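Blr3880 protein (Bradyrhizobium japonicum, PDB 2OOD) probably catalyses the zinc-dependent hydrolytic deamination of guanine to xanthine and ammonia, the step that feeds guanine into purine degradation. Local coordinates at residues 137-140 with 145-148; 192-197 with 226-231; 201-206 with 217-222; 258-263 with 282-287; 266-271 with 388-393. All blocks are in the same frame, centred on the assembly; numbering follows the deposited sequence.

In the fold
All five contacts involve the barrel strands or the helices and loops around them, and their chemistry varies with place. Buried contacts 1 and 3 each pack a barrel strand against the next helix, contact 1 through polar groups, two threonines and a serine, with an alanine, contact 3 through apolar groups alone. Contact 2 is half buried: a histidine-aspartate hydrogen bond at its exposed edge gives way to sulfur-aromatic packing inside, and its H194 and W230 bond to the strand of contact 3. Contact 5, also partly buried, brings a distant loop to the neighbouring strand with a tyrosine ring and two waters, L389 accepting a bond from W230. Contact 4 is a surface salt bridge between helices.

Contact 1 of 5, residues 137-140 with 145-148; sequences AFTS and ATEE
T139 and T146 bring their hydroxyls together, OG1 of T139 lying 3.0 Å from OG1 of T146, while the two side chains cross at about a right angle. The T146 oxygen also rests against the carbon frame of T139, 3.5 Å from its CB. Beside this pair the CB of A145 packs on the hydroxyl of S140, at 3.7 Å from OG. In T139 the hydroxyl sits between the backbone N and the carbonyl carbon (chi1 58°), which swings OG1 toward the helix and leaves CG2 beside the backbone N. One shell out, T139 OG1 is hydrogen-bonded to the carbonyl oxygen of G163 on the next strand, and T139 N bonds to OG1 of T165. L149, one turn further along helix 143-156, packs on T139 as well. The contact thus closes the start of the beta-alpha-beta unit 132-138, 143-156, 160-166, where the chain leaves the strand and turns back as a helix. On the strand, F138 stacks with the zinc ligands H81 and H234. All four touching residues are buried. Because the T139 hydroxyl donates to G163 O, its proton is committed to the neighbouring strand, and toward T146 OG1 it can probably offer only a lone pair.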
# COMPACT_ATOMS: atom_id res chain seq x y z
N ALA A 137 4.66 -3.08 -21.98
CA ALA A 137 5.27 -4.23 -21.33
C ALA A 137 6.67 -4.68 -21.71
O ALA A 137 7.06 -4.67 -22.87
CB ALA A 137 4.33 -5.41 -21.44
N PHE A 138 7.41 -5.09 -20.69
CA PHE A 138 8.74 -5.64 -20.86
C PHE A 138 8.49 -7.14 -20.98
O PHE A 138 7.55 -7.67 -20.39
CB PHE A 138 9.60 -5.36 -19.64
CG PHE A 138 10.16 -3.97 -19.60
CD1 PHE A 138 11.35 -3.67 -20.25
CD2 PHE A 138 9.47 -2.95 -18.95
CE1 PHE A 138 11.85 -2.37 -20.25
CE2 PHE A 138 9.97 -1.65 -18.95
CZ PHE A 138 11.15 -1.36 -19.60
N THR A 139 9.31 -7.83 -21.76
CA THR A 139 9.16 -9.26 -21.94
C THR A 139 10.50 -9.88 -21.59
O THR A 139 11.31 -9.27 -20.89
CB THR A 139 8.77 -9.56 -23.40
OG1 THR A 139 9.76 -9.04 -24.28
CG2 THR A 139 7.43 -8.90 -23.73
N SER A 140 10.76 -11.10 -22.05
CA SER A 140 12.05 -11.71 -21.77
C SER A 140 12.92 -11.51 -23.00
O SER A 140 12.53 -10.81 -23.94
CB SER A 140 11.90 -13.20 -21.45
OG SER A 140 11.35 -13.91 -22.55
N ALA A 145 7.91 -15.13 -25.84
CA ALA A 145 7.08 -14.36 -24.93
C ALA A 145 6.48 -13.13 -25.63
O ALA A 145 5.32 -12.80 -25.42
CB ALA A 145 7.89 -13.93 -23.73
N THR A 146 7.27 -12.46 -26.46
CA THR A 146 6.77 -11.28 -27.16
C THR A 146 5.70 -11.64 -28.20
O THR A 146 4.70 -10.93 -28.34
CB THR A 146 7.91 -10.53 -27.89
OG1 THR A 146 8.81 -9.98 -26.91
CG2 THR A 146 7.34 -9.39 -28.73
N GLU A 147 5.91 -12.73 -28.92
CA GLU A 147 4.95 -13.15 -29.94
C GLU A 147 3.62 -13.51 -29.29
O GLU A 147 2.57 -13.04 -29.72
CB GLU A 147 5.49 -14.36 -30.72
CG GLU A 147 6.79 -14.10 -31.44
CD GLU A 147 7.43 -15.39 -31.96
OE1 GLU A 147 7.08 -16.46 -31.43
OE2 GLU A 147 8.29 -15.32 -32.86
N GLU A 148 3.67 -14.33 -28.25
CA GLU A 148 2.45 -14.73 -27.56
C GLU A 148 1.69 -13.55 -26.96
O GLU A 148 0.46 -13.58 -26.90
CB GLU A 148 2.77 -15.74 -26.45
CG GLU A 148 3.20 -17.11 -26.95
CD GLU A 148 2.21 -17.71 -27.94
OE1 GLU A 148 0.99 -17.68 -27.66
OE2 GLU A 148 2.65 -18.24 -28.99

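Contact 2 of 5, residues 192-197 with 226-231; sequences QYHDKG and HPDCWV
H194 sets its imidazole against the turn that leads to strand 230-234, touching D228, C229 and W230 in a row. The close-packed part is the ring itself. SG of C229 lies over the centre of one face, 4.0 Å from the ring centroid and 11° off the normal, a sulfur-aromatic contact. At the ring edge, CE1 of H194 meets the edge of the indole, 3.9 Å from CZ3 of W230. Within its own segment, D195 CB leans on the other face toward the rim. CG of H194 is anti to the backbone N, which carries the ring out from the type II turn 193-196 and across to the other segment.

The looser part is the solvent side, where D228 is exposed. NE2 of H194 donates to OD2 of D228 at 2.9 Å with an N-H...O angle of 155°. The aspartate receives it on its anti lone pair, and the oxygen lies close to the imidazole plane, although the ring and carboxylate planes are turned 57° apart. The type I turn 226-229, closed by C229 N to H226 O, presents D228 at this edge.

On the inner side ND1 of H194 accepts a hydrogen bond from the backbone N of Y201. Both imidazole nitrogens are therefore engaged, which fixes the rotation of the ring. Because ND1 serves as an acceptor, the bonding is consistent with a neutral ring protonated on NE2, whose N-H the carboxylate of D228 probably polarises.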
# COMPACT_ATOMS: atom_id res chain seq x y z
N GLN A 192 6.31 -8.15 -38.20
CA GLN A 192 5.05 -8.82 -37.89
C GLN A 192 4.04 -8.09 -37.03
O GLN A 192 2.83 -8.27 -37.22
CB GLN A 192 5.33 -10.16 -37.21
CG GLN A 192 5.87 -11.23 -38.13
CD GLN A 192 5.67 -12.61 -37.54
OE1 GLN A 192 4.63 -12.89 -36.93
NE2 GLN A 192 6.66 -13.50 -37.74
N TYR A 193 4.49 -7.26 -36.09
CA TYR A 193 3.55 -6.62 -35.19
C TYR A 193 3.38 -5.12 -35.15
O TYR A 193 2.26 -4.64 -34.99
CB TYR A 193 3.83 -7.12 -33.78
CG TYR A 193 3.85 -8.62 -33.68
CD1 TYR A 193 2.68 -9.36 -33.79
CD2 TYR A 193 5.04 -9.30 -33.48
CE1 TYR A 193 2.70 -10.75 -33.69
CE2 TYR A 193 5.07 -10.69 -33.39
CZ TYR A 193 3.90 -11.41 -33.49
OH TYR A 193 3.92 -12.79 -33.37
N HIS A 194 4.46 -4.36 -35.27
CA HIS A 194 4.30 -2.92 -35.18
C HIS A 194 3.21 -2.30 -36.06
O HIS A 194 3.19 -2.47 -37.28
CB HIS A 194 5.62 -2.19 -35.43
CG HIS A 194 5.52 -0.71 -35.19
ND1 HIS A 194 5.13 -0.19 -33.98
CD2 HIS A 194 5.65 0.34 -36.03
CE1 HIS A 194 5.03 1.12 -34.08
NE2 HIS A 194 5.34 1.47 -35.32
N ASP A 195 2.30 -1.59 -35.41
CA ASP A 195 1.21 -0.89 -36.08
C ASP A 195 0.24 -1.77 -36.87
O ASP A 195 -0.35 -1.34 -37.86
CB ASP A 195 1.76 0.22 -36.97
CG ASP A 195 0.72 1.28 -37.29
OD1 ASP A 195 -0.02 1.67 -36.36
OD2 ASP A 195 0.63 1.72 -38.46
N LYS A 196 0.10 -3.02 -36.42
CA LYS A 196 -0.84 -3.95 -37.03
C LYS A 196 -1.95 -4.02 -35.99
O LYS A 196 -1.73 -4.51 -34.88
CB LYS A 196 -0.20 -5.33 -37.20
CG LYS A 196 1.01 -5.38 -38.11
CD LYS A 196 0.61 -5.27 -39.58
CE LYS A 196 1.79 -5.61 -40.49
NZ LYS A 196 2.29 -7.00 -40.24
N GLY A 197 -3.14 -3.52 -36.33
CA GLY A 197 -4.21 -3.54 -35.35
C GLY A 197 -3.84 -2.48 -34.33
O GLY A 197 -3.37 -1.40 -34.72
N HIS A 226 13.47 2.39 -38.10
CA HIS A 226 12.05 2.34 -37.73
C HIS A 226 11.69 3.51 -36.83
O HIS A 226 11.29 3.34 -35.68
CB HIS A 226 11.77 1.03 -37.02
CG HIS A 226 12.01 -0.17 -37.88
ND1 HIS A 226 11.11 -0.60 -38.83
CD2 HIS A 226 13.06 -1.02 -37.95
CE1 HIS A 226 11.59 -1.65 -39.46
NE2 HIS A 226 12.78 -1.94 -38.94
N PRO A 227 11.80 4.74 -37.35
CA PRO A 227 11.50 5.96 -36.61
C PRO A 227 10.17 5.97 -35.85
O PRO A 227 10.04 6.67 -34.84
CB PRO A 227 11.56 7.03 -37.69
CG PRO A 227 11.12 6.30 -38.92
CD PRO A 227 11.92 5.02 -38.79
N ASP A 228 9.19 5.21 -36.33
CA ASP A 228 7.88 5.19 -35.69
C ASP A 228 7.83 4.36 -34.42
O ASP A 228 6.91 4.51 -33.62
CB ASP A 228 6.82 4.68 -36.68
CG ASP A 228 5.41 5.06 -36.27
OD1 ASP A 228 5.11 6.28 -36.25
OD2 ASP A 228 4.60 4.15 -35.98
N CYS A 229 8.80 3.48 -34.24
CA CYS A 229 8.85 2.63 -33.06
C CYS A 229 9.20 3.36 -31.77
O CYS A 229 9.93 4.34 -31.77
CB CYS A 229 9.85 1.49 -33.25
SG CYS A 229 9.28 0.12 -34.26
N TRP A 230 8.66 2.85 -30.66
CA TRP A 230 8.91 3.40 -29.33
C TRP A 230 10.22 2.83 -28.79
O TRP A 230 10.78 1.87 -29.35
CB TRP A 230 7.79 2.98 -28.38
CG TRP A 230 6.56 3.86 -28.36
CD1 TRP A 230 6.13 4.62 -27.33
CD2 TRP A 230 5.60 4.02 -29.41
NE1 TRP A 230 4.96 5.24 -27.65
CE2 TRP A 230 4.61 4.90 -28.93
CE3 TRP A 230 5.47 3.52 -30.71
CZ2 TRP A 230 3.50 5.28 -29.70
CZ3 TRP A 230 4.37 3.90 -31.48
CH2 TRP A 230 3.40 4.77 -30.97
N VAL A 231 10.71 3.42 -27.71
CA VAL A 231 11.93 2.96 -27.04
C VAL A 231 11.54 2.86 -25.56
O VAL A 231 11.05 3.82 -24.98
CB VAL A 231 13.12 3.95 -27.19
CG1 VAL A 231 14.38 3.34 -26.60
CG2 VAL A 231 13.33 4.29 -28.65

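Contact 3 of 5, residues 201-206 with 217-222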
# COMPACT_ATOMS: atom_id res chain seq x y z
N TYR A 201 5.13 -1.40 -31.35
CA TYR A 201 6.41 -1.99 -30.95
C TYR A 201 7.38 -1.02 -30.28
O TYR A 201 7.51 0.13 -30.68
CB TYR A 201 7.10 -2.60 -32.16
CG TYR A 201 8.22 -3.53 -31.77
CD1 TYR A 201 7.96 -4.85 -31.43
CD2 TYR A 201 9.53 -3.09 -31.69
CE1 TYR A 201 8.98 -5.71 -31.02
CE2 TYR A 201 10.55 -3.94 -31.28
CZ TYR A 201 10.27 -5.25 -30.94
OH TYR A 201 11.28 -6.09 -30.50
N ALA A 202 8.10 -1.51 -29.27
CA ALA A 202 9.06 -0.67 -28.57
C ALA A 202 10.43 -1.33 -28.53
O ALA A 202 10.57 -2.44 -28.01
CB ALA A 202 8.59 -0.38 -27.16
N ILE A 203 11.43 -0.66 -29.09
CA ILE A 203 12.81 -1.16 -29.08
C ILE A 203 13.07 -1.26 -27.59
O ILE A 203 12.91 -0.28 -26.87
CB ILE A 203 13.79 -0.13 -29.67
CG1 ILE A 203 13.29 0.38 -31.03
CG2 ILE A 203 15.17 -0.76 -29.80
CD1 ILE A 203 13.32 -0.65 -32.10
N THR A 204 13.50 -2.42 -27.11
CA THR A 204 13.69 -2.53 -25.68
C THR A 204 14.99 -3.00 -25.07
O THR A 204 15.17 -4.20 -24.80
CB THR A 204 12.57 -3.38 -25.06
OG1 THR A 204 11.30 -2.84 -25.43
CG2 THR A 204 12.67 -3.37 -23.54
N PRO A 205 15.94 -2.08 -24.86
CA PRO A 205 17.20 -2.47 -24.23
C PRO A 205 16.82 -2.44 -22.75
O PRO A 205 16.54 -1.38 -22.20
CB PRO A 205 18.14 -1.33 -24.61
CG PRO A 205 17.22 -0.15 -24.64
CD PRO A 205 16.02 -0.70 -25.37
N ARG A 206 16.76 -3.60 -22.11
CA ARG A 206 16.34 -3.67 -20.72
C ARG A 206 16.85 -2.52 -19.85
O ARG A 206 16.05 -1.76 -19.30
CB ARG A 206 16.75 -5.00 -20.12
CG ARG A 206 16.10 -5.28 -18.79
CD ARG A 206 15.82 -6.74 -18.67
NE ARG A 206 15.16 -7.05 -17.41
CZ ARG A 206 14.60 -8.22 -17.14
NH1 ARG A 206 14.61 -9.19 -18.04
NH2 ARG A 206 14.04 -8.42 -15.96
N LYS A 217 23.98 -0.02 -29.49
CA LYS A 217 24.24 0.49 -30.83
C LYS A 217 23.22 -0.16 -31.77
O LYS A 217 22.79 0.43 -32.77
CB LYS A 217 25.68 0.17 -31.26
CG LYS A 217 26.14 1.01 -32.45
CD LYS A 217 27.62 0.80 -32.82
CE LYS A 217 28.60 1.60 -31.92
NZ LYS A 217 28.75 1.11 -30.50
N ALA A 218 22.82 -1.39 -31.43
CA ALA A 218 21.84 -2.13 -32.20
C ALA A 218 20.47 -1.44 -32.07
O ALA A 218 19.74 -1.29 -33.06
CB ALA A 218 21.76 -3.57 -31.70
N CYS A 219 20.14 -1.03 -30.85
CA CYS A 219 18.87 -0.35 -30.59
C CYS A 219 18.86 0.94 -31.38
O CYS A 219 17.82 1.36 -31.89
CB CYS A 219 18.72 -0.02 -29.10
SG CYS A 219 18.62 -1.45 -28.03
N GLN A 220 20.02 1.58 -31.46
CA GLN A 220 20.17 2.82 -32.19
C GLN A 220 19.82 2.55 -33.65
O GLN A 220 19.02 3.28 -34.25
CB GLN A 220 21.60 3.34 -32.07
CG GLN A 220 21.91 4.56 -32.91
CD GLN A 220 23.32 5.07 -32.70
OE1 GLN A 220 24.27 4.28 -32.57
NE2 GLN A 220 23.47 6.39 -32.67
N ARG A 221 20.42 1.50 -34.22
CA ARG A 221 20.16 1.14 -35.61
C ARG A 221 18.66 0.87 -35.82
O ARG A 221 18.05 1.38 -36.77
CB ARG A 221 20.96 -0.11 -36.01
CG ARG A 221 20.45 -0.75 -37.29
CD ARG A 221 21.56 -1.05 -38.29
NE ARG A 221 22.02 -2.45 -38.26
CZ ARG A 221 21.98 -3.27 -39.31
NH1 ARG A 221 21.50 -2.84 -40.47
NH2 ARG A 221 22.45 -4.50 -39.21
N LEU A 222 18.08 0.07 -34.93
CA LEU A 222 16.67 -0.25 -35.03
C LEU A 222 15.82 1.01 -35.04
O LEU A 222 14.94 1.17 -35.89
CB LEU A 222 16.26 -1.14 -33.85
CG LEU A 222 16.68 -2.60 -33.99
CD1 LEU A 222 16.55 -3.32 -32.67
CD2 LEU A 222 15.81 -3.24 -35.06
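This is an apolar strand-to-helix packing contact inside a beta-alpha-beta unit of the barrel, where helix 213-225 lies against the outer side of strand 199-205 before the chain enters strand 230-234. The two short segments run antiparallel, at 170° between their directions, and their axes come within 8.9 Å. I203 is nearest to C219 along the backbone and carries most of the contact through two branches. Its CG2 packs on the helix residue C219, 3.7 Å from CB, and the other branch reaches L222, where CD1 of I203 lies 3.5 Å from CB of the leucine. The isoleucine holds CG2 anti to the backbone N and CG1 beside it (chi1 -50°), a setting that splits the two branches between successive turns of the helix. CD1 of L222 also approaches, 4.1 Å from I203 CG2.

Further along the strand the proline ring takes over. SG of C219 lies over one face of the P205 ring, nearest its CB at 3.5 Å, with CB of C219 turned to I203.

T204, on the inner side, bonds through OG1 to the carbonyl oxygen of A202. P205 O accepts a hydrogen bond from T233 OG1, and the next carbonyl, R206 O, is bonded to ND1 of the zinc ligand H234. All four residues in contact are buried, and no hydrogen bond links the segments; the helix is held here by shape and apolar burial, leaving backbone hydrogen bonding of the strand to its neighbours 160-166 and 230-234.

Contact 4 of 5, residues 258-263 with 282-287; sequences VYEKFD and FRRMSK
E260 and R284 meet side-on: NE and NH2 of the guanidinium each take one oxygen of the carboxylate in a salt bridge. NH2 of R284 lies 2.8 Å from OE1 of E260, and NE of R284 lies 3.0 Å from OE2 of E260 in a straighter bond of 166°. NE reaches OE1 too, but weakly. OE2 is met on its syn lone pair; at OE1 the nitrogen comes on the syn side but tilted out of the carboxylate plane. Both side chains start alike, with CG anti to the carbonyl carbon, and then differ. The glutamate runs extended beyond CG, whereas the arginine bends at chi2 and again at chi3 (-66°), which turns its NE/NH2 edge to the carboxylate. The chains therefore cross at about a right angle while their flat ends lie edge to edge, nearly coplanar at 22°. Both ends have further partners, K288 NZ for E260 OE2 and D254 for R284 NH2, a small charged network at the surface. E260 stands at the last turn of helix 255-260, which a Schellman motif ends at D263. The salt bridge joins this helix to helix 279-288, the helices before and after barrel strand 269-272, and L256 of the first helix also touches R284.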
# COMPACT_ATOMS: atom_id res chain seq x y z
N VAL A 258 24.08 7.80 -21.15
CA VAL A 258 24.35 6.55 -21.83
C VAL A 258 23.39 6.36 -23.01
O VAL A 258 23.81 5.97 -24.10
CB VAL A 258 24.19 5.35 -20.88
CG1 VAL A 258 24.48 4.05 -21.63
CG2 VAL A 258 25.12 5.51 -19.69
N TYR A 259 22.11 6.64 -22.78
CA TYR A 259 21.10 6.49 -23.83
C TYR A 259 21.17 7.57 -24.89
O TYR A 259 20.78 7.33 -26.03
CB TYR A 259 19.69 6.47 -23.23
CG TYR A 259 19.46 5.31 -22.28
CD1 TYR A 259 19.68 4.01 -22.69
CD2 TYR A 259 19.04 5.53 -20.98
CE1 TYR A 259 19.50 2.95 -21.81
CE2 TYR A 259 18.86 4.48 -20.10
CZ TYR A 259 19.09 3.19 -20.52
OH TYR A 259 18.94 2.15 -19.63
N GLU A 260 21.63 8.77 -24.52
CA GLU A 260 21.73 9.86 -25.49
C GLU A 260 22.89 9.58 -26.45
O GLU A 260 22.85 9.96 -27.62
CB GLU A 260 21.98 11.19 -24.78
CG GLU A 260 20.79 11.72 -24.01
CD GLU A 260 21.18 12.85 -23.07
OE1 GLU A 260 22.05 12.62 -22.19
OE2 GLU A 260 20.62 13.96 -23.22
N LYS A 261 23.91 8.91 -25.95
CA LYS A 261 25.07 8.57 -26.76
C LYS A 261 24.61 7.77 -27.98
O LYS A 261 25.31 7.72 -28.99
CB LYS A 261 26.07 7.73 -25.94
CG LYS A 261 27.24 7.15 -26.75
CD LYS A 261 28.10 6.20 -25.90
CE LYS A 261 29.23 5.58 -26.74
NZ LYS A 261 29.94 4.44 -26.07
N PHE A 262 23.44 7.16 -27.88
CA PHE A 262 22.92 6.36 -28.98
C PHE A 262 21.60 6.86 -29.57
O PHE A 262 20.87 6.09 -30.18
CB PHE A 262 22.76 4.92 -28.51
CG PHE A 262 24.05 4.28 -28.08
CD1 PHE A 262 24.89 3.66 -29.01
CD2 PHE A 262 24.44 4.29 -26.74
CE1 PHE A 262 26.09 3.06 -28.61
CE2 PHE A 262 25.64 3.69 -26.33
CZ PHE A 262 26.46 3.07 -27.27
N ASP A 263 21.32 8.14 -29.39
CA ASP A 263 20.09 8.77 -29.91
C ASP A 263 18.78 8.08 -29.52
O ASP A 263 17.81 8.15 -30.27
CB ASP A 263 20.14 8.85 -31.44
CG ASP A 263 21.37 9.56 -31.94
OD1 ASP A 263 21.61 10.72 -31.52
OD2 ASP A 263 22.10 8.96 -32.76
N PHE A 282 16.53 15.76 -15.74
CA PHE A 282 15.12 16.03 -15.93
C PHE A 282 14.97 17.10 -17.01
O PHE A 282 14.18 16.94 -17.94
CB PHE A 282 14.46 16.52 -14.63
CG PHE A 282 13.96 15.41 -13.75
CD1 PHE A 282 13.03 14.49 -14.22
CD2 PHE A 282 14.36 15.32 -12.43
CE1 PHE A 282 12.52 13.48 -13.39
CE2 PHE A 282 13.85 14.31 -11.59
CZ PHE A 282 12.93 13.40 -12.08
N ARG A 283 15.72 18.19 -16.89
CA ARG A 283 15.64 19.26 -17.88
C ARG A 283 15.94 18.78 -19.29
O ARG A 283 15.30 19.21 -20.24
CB ARG A 283 16.58 20.42 -17.52
CG ARG A 283 16.10 21.32 -16.38
CD ARG A 283 16.89 22.63 -16.32
NE ARG A 283 18.34 22.39 -16.24
CZ ARG A 283 19.01 22.16 -15.11
NH1 ARG A 283 18.38 22.16 -13.93
NH2 ARG A 283 20.32 21.91 -15.15
N ARG A 284 16.92 17.88 -19.43
CA ARG A 284 17.27 17.37 -20.75
C ARG A 284 16.12 16.58 -21.36
O ARG A 284 15.80 16.74 -22.54
CB ARG A 284 18.52 16.49 -20.67
CG ARG A 284 19.74 17.19 -20.10
CD ARG A 284 20.98 16.83 -20.87
NE ARG A 284 21.34 15.42 -20.72
CZ ARG A 284 21.85 14.90 -19.62
NH1 ARG A 284 22.05 15.66 -18.55
NH2 ARG A 284 22.18 13.61 -19.58
N MSE A 285 15.49 15.73 -20.56
CA MSE A 285 14.37 14.93 -21.05
C MSE A 285 13.22 15.86 -21.45
O MSE A 285 12.64 15.71 -22.52
CB MSE A 285 13.91 13.96 -19.98
CG MSE A 285 14.98 12.96 -19.58
SE MSE A 285 14.37 11.75 -18.18
CE MSE A 285 13.27 10.57 -19.29
N SER A 286 12.92 16.82 -20.59
CA SER A 286 11.85 17.77 -20.87
C SER A 286 12.09 18.41 -22.23
O SER A 286 11.18 18.55 -23.04
CB SER A 286 11.82 18.85 -19.78
OG SER A 286 10.85 19.84 -20.07
N LYS A 287 13.34 18.79 -22.48
CA LYS A 287 13.74 19.43 -23.73
C LYS A 287 13.61 18.50 -24.95
O LYS A 287 13.04 18.90 -25.96
CB LYS A 287 15.18 19.93 -23.60
CG LYS A 287 15.71 20.70 -24.80
CD LYS A 287 14.91 21.98 -25.05
CE LYS A 287 15.73 23.03 -25.83
NZ LYS A 287 16.22 22.56 -27.18

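Contact 5 of 5, residues 266-271 with 388-393; sequences GPKFSG and GLYIDD
The turn that leads into barrel strand 269-272 is met here by the chain end of helix 383-388, which a Schellman motif terminates at Y390. The Y390 ring does most of the touching. CB of P267 lies over one of its faces, 3.9 Å from CZ, and the proline CA comes within 3.7 Å of CE2 of the tyrosine. The backbone N of K268 approaches the ring obliquely, 3.3 Å from CD2 of Y390, and the lysine CG packs on the tyrosine CB. CG of Y390 is held beside the backbone N (chi1 -77°), which lays the ring along the type II turn 266-269; its OH is hydrogen-bonded to the carbonyl oxygen of G289. Deeper in, CD2 of L389 touches OG of S270 at 3.7 Å. Two waters bridge the segments: one donates to the carbonyl oxygens of F269 and G388, the other donates to G388 O and is hydrogen-bonded to OG of S270 at 2.7 Å. G388 O thereby receives two waters.

The extended K268 chain reaches D228 O, and its charge makes a cation-pi contact with W230, whose NE1 bonds to L389 O. The loop after helix 383-388 is thus joined to the ends of the neighbouring parallel strands 230-234 and 269-272, with Q136 of strand 132-138 touching L389 and weakly bonded to S270.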
# COMPACT_ATOMS: atom_id res chain seq x y z
N GLY A 266 14.31 10.86 -26.71
CA GLY A 266 13.51 11.77 -27.52
C GLY A 266 12.07 11.31 -27.44
O GLY A 266 11.73 10.55 -26.54
N PRO A 267 11.18 11.75 -28.36
CA PRO A 267 9.78 11.32 -28.31
C PRO A 267 9.63 9.80 -28.32
O PRO A 267 10.38 9.10 -28.99
CB PRO A 267 9.18 11.96 -29.55
CG PRO A 267 9.94 13.24 -29.65
CD PRO A 267 11.37 12.78 -29.39
N LYS A 268 8.65 9.31 -27.57
CA LYS A 268 8.36 7.88 -27.49
C LYS A 268 9.39 7.08 -26.69
O LYS A 268 9.43 5.85 -26.78
CB LYS A 268 8.22 7.29 -28.90
CG LYS A 268 6.99 7.78 -29.65
CD LYS A 268 6.87 7.14 -31.02
CE LYS A 268 5.65 7.65 -31.77
NZ LYS A 268 5.45 6.95 -33.07
N PHE A 269 10.22 7.78 -25.93
CA PHE A 269 11.21 7.12 -25.08
C PHE A 269 10.64 7.11 -23.66
O PHE A 269 10.12 8.12 -23.19
CB PHE A 269 12.52 7.89 -25.05
CG PHE A 269 13.50 7.41 -24.00
CD1 PHE A 269 14.48 6.48 -24.32
CD2 PHE A 269 13.45 7.90 -22.70
CE1 PHE A 269 15.41 6.05 -23.36
CE2 PHE A 269 14.38 7.48 -21.74
CZ PHE A 269 15.35 6.55 -22.08
N SER A 270 10.73 5.97 -22.99
CA SER A 270 10.23 5.89 -21.62
C SER A 270 11.33 5.33 -20.73
O SER A 270 11.83 4.23 -20.98
CB SER A 270 8.99 5.00 -21.55
OG SER A 270 7.88 5.62 -22.18
N GLY A 271 11.71 6.09 -19.71
CA GLY A 271 12.73 5.64 -18.78
C GLY A 271 12.07 5.33 -17.45
O GLY A 271 11.62 6.24 -16.77
N GLY A 388 2.09 10.90 -22.14
CA GLY A 388 3.42 10.46 -21.77
C GLY A 388 3.92 9.32 -22.63
O GLY A 388 5.12 9.13 -22.81
N LEU A 389 2.97 8.54 -23.17
CA LEU A 389 3.30 7.41 -24.04
C LEU A 389 3.07 7.78 -25.51
O LEU A 389 3.22 6.95 -26.40
CB LEU A 389 2.44 6.19 -23.67
CG LEU A 389 2.87 5.42 -22.42
CD1 LEU A 389 1.86 4.33 -22.11
CD2 LEU A 389 4.25 4.82 -22.65
N TYR A 390 2.70 9.03 -25.75
CA TYR A 390 2.46 9.51 -27.10
C TYR A 390 1.39 8.71 -27.83
O TYR A 390 1.58 8.34 -28.99
CB TYR A 390 3.75 9.48 -27.91
CG TYR A 390 4.67 10.63 -27.58
CD1 TYR A 390 4.48 11.89 -28.13
CD2 TYR A 390 5.73 10.46 -26.70
CE1 TYR A 390 5.32 12.95 -27.82
CE2 TYR A 390 6.58 11.53 -26.37
CZ TYR A 390 6.37 12.77 -26.94
OH TYR A 390 7.22 13.82 -26.63
N ILE A 391 0.29 8.43 -27.15
CA ILE A 391 -0.83 7.71 -27.74
C ILE A 391 -2.10 8.46 -27.36
O ILE A 391 -3.19 7.90 -27.34
CB ILE A 391 -0.93 6.25 -27.23
CG1 ILE A 391 -0.99 6.23 -25.70
CG2 ILE A 391 0.24 5.44 -27.73
CD1 ILE A 391 -1.19 4.84 -25.13
N ASP A 392 -1.93 9.74 -27.06
CA ASP A 392 -3.06 10.57 -26.66
C ASP A 392 -3.97 10.92 -27.83
O ASP A 392 -5.04 11.51 -27.65
CB ASP A 392 -2.56 11.85 -25.96
CG ASP A 392 -1.56 12.62 -26.79
OD1 ASP A 392 -0.53 12.03 -27.18
OD2 ASP A 392 -1.80 13.81 -27.04
N ASP A 393 -3.55 10.56 -29.03
CA ASP A 393 -4.39 10.81 -30.20
C ASP A 393 -5.43 9.69 -30.25
O ASP A 393 -6.54 9.89 -30.73
CB ASP A 393 -3.55 10.84 -31.48
CG ASP A 393 -2.75 9.57 -31.69
OD1 ASP A 393 -2.20 9.04 -30.70
OD2 ASP A 393 -2.66 9.10 -32.85
O HOH W 1 7.67 9.05 -24.57
O HOH W 2 5.91 6.83 -20.77